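Local coordinates for protein deoxyhypusine synthase, putative (PDB 7L9R) that probably acts as a deoxyhypusine synthase, transferring the aminobutyl group of spermidine to a lysine of the eIF5A precursor with NAD as cofactor, at residues N59-M64 and P335-K340; W67-E72 and K346-K351. All coordinates share one frame; numbering follows the deposited sequence. Where two conformers were deposited one is given.

Interaction 1: residues N59-M64 and P335-K340; sequences NIINKM and PLIVSK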
loop_
_atom_site.group_PDB
_atom_site.type_symbol
_atom_site.label_atom_id
_atom_site.label_comp_id
_atom_site.label_asym_id
_atom_site.label_seq_id
_atom_site.Cartn_x
_atom_site.Cartn_y
_atom_site.Cartn_z
ATOM N N ASN B 59 -20.048 11.659 14.001
ATOM C CA ASN B 59 -20.205 12.842 14.842
ATOM C C ASN B 59 -19.879 14.120 14.075
ATOM O O ASN B 59 -20.598 15.120 14.190
ATOM C CB ASN B 59 -19.329 12.723 16.090
ATOM C CG ASN B 59 -19.755 11.576 16.994
ATOM O OD1 ASN B 59 -20.913 11.149 16.977
ATOM N ND2 ASN B 59 -18.823 11.086 17.808
ATOM N N ILE B 60 -18.816 14.096 13.265
ATOM C CA ILE B 60 -18.378 15.306 12.575
ATOM C C ILE B 60 -19.382 15.713 11.500
ATOM O O ILE B 60 -19.661 16.906 11.319
ATOM C CB ILE B 60 -16.964 15.102 11.995
ATOM C CG1 ILE B 60 -15.931 15.054 13.124
ATOM C CG2 ILE B 60 -16.605 16.207 11.005
ATOM C CD1 ILE B 60 -14.560 14.576 12.682
ATOM N N ILE B 61 -19.944 14.741 10.775
ATOM C CA ILE B 61 -20.908 15.071 9.727
ATOM C C ILE B 61 -22.175 15.662 10.334
ATOM O O ILE B 61 -22.709 16.657 9.830
ATOM C CB ILE B 61 -21.206 13.835 8.855
ATOM C CG1 ILE B 61 -20.005 13.519 7.962
ATOM C CG2 ILE B 61 -22.434 14.067 7.982
ATOM C CD1 ILE B 61 -20.126 12.214 7.198
ATOM N N ASN B 62 -22.657 15.090 11.442
ATOM C CA ASN B 62 -23.821 15.669 12.112
ATOM C C ASN B 62 -23.543 17.082 12.601
ATOM O O ASN B 62 -24.454 17.919 12.629
ATOM C CB ASN B 62 -24.262 14.782 13.276
ATOM C CG ASN B 62 -25.012 13.555 12.819
ATOM O OD1 ASN B 62 -25.754 13.595 11.838
ATOM N ND2 ASN B 62 -24.806 12.447 13.515
ATOM N N LYS B 63 -22.297 17.373 12.986
ATOM C CA LYS B 63 -21.950 18.742 13.353
ATOM C C LYS B 63 -22.040 19.681 12.152
ATOM O O LYS B 63 -22.440 20.841 12.298
ATOM C CB LYS B 63 -20.555 18.784 13.973
ATOM C CG LYS B 63 -20.464 18.133 15.344
ATOM C CD LYS B 63 -19.091 18.348 15.959
ATOM C CE LYS B 63 -18.927 17.561 17.247
ATOM N NZ LYS B 63 -17.697 17.971 17.985
ATOM N N MET B 64 -21.674 19.202 10.956
ATOM C CA MET B 64 -21.857 20.018 9.757
ATOM C C MET B 64 -23.324 20.377 9.572
ATOM O O MET B 64 -23.666 21.533 9.300
ATOM C CB MET B 64 -21.347 19.290 8.508
ATOM C CG MET B 64 -19.897 18.857 8.506
ATOM S SD MET B 64 -19.522 18.004 6.946
ATOM C CE MET B 64 -17.894 17.337 7.273
ATOM N N PRO B 335 -22.665 4.143 3.220
ATOM C CA PRO B 335 -24.118 4.010 3.440
ATOM C C PRO B 335 -24.462 3.842 4.907
ATOM O O PRO B 335 -25.472 4.384 5.376
ATOM C CB PRO B 335 -24.490 2.772 2.614
ATOM C CG PRO B 335 -23.437 2.691 1.559
ATOM C CD PRO B 335 -22.172 3.130 2.267
ATOM N N LEU B 336 -23.614 3.136 5.657
ATOM C CA LEU B 336 -23.817 3.025 7.095
ATOM C C LEU B 336 -23.717 4.389 7.763
ATOM O O LEU B 336 -24.511 4.714 8.656
ATOM C CB LEU B 336 -22.795 2.056 7.690
ATOM C CG LEU B 336 -22.704 0.663 7.042
ATOM C CD1 LEU B 336 -21.783 -0.263 7.855
ATOM C CD2 LEU B 336 -24.079 0.016 6.809
ATOM N N ILE B 337 -22.742 5.202 7.345
ATOM C CA ILE B 337 -22.586 6.535 7.918
ATOM C C ILE B 337 -23.776 7.416 7.556
ATOM O O ILE B 337 -24.278 8.177 8.391
ATOM C CB ILE B 337 -21.248 7.155 7.465
ATOM C CG1 ILE B 337 -20.077 6.449 8.158
ATOM C CG2 ILE B 337 -21.213 8.654 7.733
ATOM C CD1 ILE B 337 -18.705 6.846 7.619
ATOM N N VAL B 338 -24.246 7.323 6.309
ATOM C CA VAL B 338 -25.411 8.096 5.884
ATOM C C VAL B 338 -26.620 7.773 6.755
ATOM O O VAL B 338 -27.366 8.670 7.165
ATOM C CB VAL B 338 -25.695 7.832 4.393
ATOM C CG1 VAL B 338 -27.095 8.310 4.007
ATOM C CG2 VAL B 338 -24.635 8.509 3.527
ATOM N N SER B 339 -26.813 6.493 7.082
ATOM C CA SER B 339 -27.974 6.100 7.875
ATOM C C SER B 339 -27.953 6.697 9.277
ATOM O O SER B 339 -29.016 6.830 9.895
ATOM C CB SER B 339 -28.062 4.578 7.973
ATOM O OG SER B 339 -27.099 4.083 8.884
ATOM N N LYS B 340 -26.776 7.065 9.787
ATOM C CA LYS B 340 -26.641 7.671 11.106
ATOM C C LYS B 340 -26.466 9.184 11.042
ATOM O O LYS B 340 -26.308 9.819 12.089
ATOM C CB LYS B 340 -25.456 7.049 11.859
ATOM C CG LYS B 340 -25.508 5.527 11.968
ATOM C CD LYS B 340 -26.552 5.060 12.967
ATOM C CE LYS B 340 -26.567 3.540 13.063
ATOM N NZ LYS B 340 -27.529 3.055 14.104
#
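Asn62 and Ile61 of helix 51-66 each reach one residue of segment 335-340, on helix 330-339, and the two touches differ in kind. Asn62 can be followed outward from its backbone. CB points across the line between the segments, but chi1 of -77° sets CG anti to the carbonyl carbon, and this turn carries the amide toward the other segment. Asn62 CG stands 4.0 Å from Lys340 O. Beyond it the amide divides: Asn62 ND2 donates to Lys340 O over 3.3 Å, straight at 166° yet weak by its length, whereas OD1 is held by Thr345 OG1. Partners at both ends limit the rotation of the amide, though the ND2 bond is weak, and it links helix 51-66 to Lys340 and to Thr345, farther along the chain. The ammonium end of Lys340 leads away from Asn62 and meets Asn42 OD1.

The apolar half is a single methyl pair. Ile61 runs out almost fully extended to CD1, whose partner is Ile337 CG2 at 3.8 Å; the two side chains cross at about a right angle. Total burial is correspondingly modest, 113 Å² over both sides, and the closest CA pair, that of Asn62 and Lys340, is still 8.5 Å apart.

These two segments share little surface, and the helix pair gains more contact where Ile337 lies on Ile58 and Val54, one and two turns back from Ile61. Ile61 also rests on Val291 of strand 289-294 and Ile60 on Val324 of strand 322-327, which places helix 51-66 over the last strands of the parallel sheet.

Interaction 2: residues W67-E72 and K346-K351; sequences WQPSEE and KRFDGK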
loop_
_atom_site.group_PDB
_atom_site.type_symbol
_atom_site.label_atom_id
_atom_site.label_comp_id
_atom_site.label_asym_id
_atom_site.label_seq_id
_atom_site.Cartn_x
_atom_site.Cartn_y
_atom_site.Cartn_z
ATOM N N TRP B 67 -24.736 22.780 12.579
ATOM C CA TRP B 67 -23.993 23.957 13.013
ATOM C C TRP B 67 -24.837 25.222 12.884
ATOM O O TRP B 67 -25.526 25.434 11.882
ATOM C CB TRP B 67 -22.706 24.116 12.204
ATOM C CG TRP B 67 -21.897 25.308 12.642
ATOM C CD1 TRP B 67 -20.901 25.318 13.572
ATOM C CD2 TRP B 67 -22.036 26.666 12.192
ATOM N NE1 TRP B 67 -20.401 26.588 13.722
ATOM C CE2 TRP B 67 -21.080 27.434 12.886
ATOM C CE3 TRP B 67 -22.868 27.300 11.265
ATOM C CZ2 TRP B 67 -20.934 28.806 12.683
ATOM C CZ3 TRP B 67 -22.720 28.664 11.066
ATOM C CH2 TRP B 67 -21.762 29.402 11.772
ATOM N N GLN B 68 -24.749 26.079 13.896
ATOM C CA GLN B 68 -25.421 27.369 13.936
ATOM C C GLN B 68 -24.445 28.409 14.461
ATOM O O GLN B 68 -23.550 28.078 15.249
ATOM C CB GLN B 68 -26.662 27.351 14.841
ATOM C CG GLN B 68 -27.793 26.445 14.393
ATOM C CD GLN B 68 -28.993 26.541 15.326
ATOM O OE1 GLN B 68 -29.253 27.594 15.913
ATOM N NE2 GLN B 68 -29.725 25.444 15.468
ATOM N N PRO B 69 -24.594 29.671 14.055
ATOM C CA PRO B 69 -23.715 30.711 14.598
ATOM C C PRO B 69 -23.975 30.907 16.080
ATOM O O PRO B 69 -25.115 30.825 16.546
ATOM C CB PRO B 69 -24.095 31.963 13.797
ATOM C CG PRO B 69 -24.854 31.470 12.617
ATOM C CD PRO B 69 -25.534 30.213 13.060
ATOM N N SER B 70 -22.901 31.156 16.821
ATOM C CA SER B 70 -23.042 31.512 18.222
ATOM C C SER B 70 -23.564 32.939 18.335
ATOM O O SER B 70 -23.545 33.713 17.372
ATOM C CB SER B 70 -21.706 31.377 18.952
ATOM O OG SER B 70 -20.783 32.352 18.500
ATOM N N GLU B 71 -24.044 33.285 19.534
ATOM C CA GLU B 71 -24.537 34.638 19.763
ATOM C C GLU B 71 -23.448 35.669 19.502
ATOM O O GLU B 71 -23.720 36.751 18.968
ATOM C CB GLU B 71 -25.077 34.768 21.187
ATOM C CG GLU B 71 -26.399 34.055 21.402
ATOM C CD GLU B 71 -27.498 34.595 20.507
ATOM O OE1 GLU B 71 -27.529 35.824 20.272
ATOM O OE2 GLU B 71 -28.327 33.791 20.033
ATOM N N GLU B 72 -22.204 35.345 19.865
ATOM C CA GLU B 72 -21.092 36.247 19.580
ATOM C C GLU B 72 -20.825 36.333 18.082
ATOM O O GLU B 72 -20.465 37.400 17.569
ATOM C CB GLU B 72 -19.838 35.792 20.327
ATOM N N LYS B 346 -31.801 16.477 10.737
ATOM C CA LYS B 346 -32.316 17.606 9.973
ATOM C C LYS B 346 -31.210 18.635 9.764
ATOM O O LYS B 346 -30.501 18.996 10.709
ATOM C CB LYS B 346 -33.505 18.239 10.696
ATOM N N ARG B 347 -31.058 19.106 8.526
ATOM C CA ARG B 347 -30.033 20.096 8.217
ATOM C C ARG B 347 -30.536 21.495 8.548
ATOM O O ARG B 347 -31.644 21.876 8.155
ATOM C CB ARG B 347 -29.620 20.020 6.746
ATOM C CG ARG B 347 -28.506 20.992 6.406
ATOM C CD ARG B 347 -28.017 20.900 4.965
ATOM N NE ARG B 347 -26.937 21.859 4.761
ATOM C CZ ARG B 347 -26.480 22.263 3.585
ATOM N NH1 ARG B 347 -26.963 21.786 2.449
ATOM N NH2 ARG B 347 -25.538 23.199 3.547
ATOM N N PHE B 348 -29.725 22.249 9.287
ATOM C CA PHE B 348 -30.075 23.621 9.619
ATOM C C PHE B 348 -30.243 24.441 8.347
ATOM O O PHE B 348 -29.427 24.359 7.422
ATOM C CB PHE B 348 -29.001 24.238 10.517
ATOM C CG PHE B 348 -29.342 25.615 11.015
ATOM C CD1 PHE B 348 -30.528 25.845 11.698
ATOM C CD2 PHE B 348 -28.470 26.677 10.814
ATOM C CE1 PHE B 348 -30.844 27.116 12.168
ATOM C CE2 PHE B 348 -28.775 27.946 11.278
ATOM C CZ PHE B 348 -29.966 28.168 11.955
ATOM N N ASP B 349 -31.312 25.238 8.301
ATOM C CA ASP B 349 -31.616 25.976 7.082
ATOM C C ASP B 349 -30.832 27.274 6.958
ATOM O O ASP B 349 -30.861 27.893 5.889
ATOM C CB ASP B 349 -33.119 26.261 6.984
ATOM C CG ASP B 349 -33.632 27.146 8.105
ATOM O OD1 ASP B 349 -32.850 27.505 9.010
ATOM O OD2 ASP B 349 -34.829 27.496 8.068
ATOM N N GLY B 350 -30.133 27.694 8.009
ATOM C CA GLY B 350 -29.328 28.893 7.947
ATOM C C GLY B 350 -30.095 30.185 8.090
ATOM O O GLY B 350 -29.475 31.257 8.054
ATOM N N LYS B 351 -31.418 30.125 8.248
ATOM C CA LYS B 351 -32.243 31.316 8.410
ATOM C C LYS B 351 -32.259 31.689 9.890
ATOM O O LYS B 351 -32.815 30.962 10.720
ATOM C CB LYS B 351 -33.651 31.071 7.874
#
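An amide-on-ring stack, Gln68 over Phe348, joins the connection between helix 51-66 and helix 71-76 to the C-terminal tail, at a point where the tail folds into an Asx turn. Gln68 CG sits 3.5 Å from the centroid of the Phe348 ring and only 7° off its normal, the geometry of a CH-pi contact. Because the Gln68 chain is extended beyond CG, the carboxamide runs on across the same face: Gln68 CD lies 3.7 Å from Phe348 CE1, with amide and ring planes 10° apart. Phe348 points its CB toward the other segment, and its CG, anti to the backbone N, brings one ring face against this glutamine.

Two further atoms meet the ring obliquely. Trp67 O is 3.4 Å from Phe348 CD2, and Pro69 CD is 4.3 Å from Phe348 CE2. Phe348 carries more than half of the 155 Å² buried, although all three of its partners come from consecutive residues. The CB of Trp67 points away from the tail, and its indole packs on Tyr77 and Val261; one face of that indole has Pro69 N above it, near the rim.

Backbone hydrogen bonds between Phe348 and Leu65 and between Gly350 and Lys85 hold the tail, and Arg347 forms a salt bridge with Asp116. Farther along the first segment, Ser70 is the N-cap of helix 71-76 and its N meets Glu73 OE1, consistent with a capping box.

The face of Phe348 opposite Gln68 is covered by the tail itself, by Asp349 OD1 and Gly350 N toward the rim; that same Asp349 OD1 closes the Asx turn by accepting from Lys351 N at 3.1 Å and 159°.

In the fold
From the N terminus, helix 51-66 supplies the first side of interaction 1, and the connection to helix 71-76 follows at once with the first side of interaction 2. The chain then builds the parallel sheet, whose 3-2-1-4-5-6 strand order is that of a Rossmann-type fold, before helix 330-339 returns to close interaction 1 across some 270 residues. The tail beyond it closes interaction 2 over a span of similar size. The segments alternate along the chain, so the two closures cross. Their centres lie about 17 Å apart, and together they fasten consecutive N-terminal elements, in the same order, to consecutive C-terminal ones.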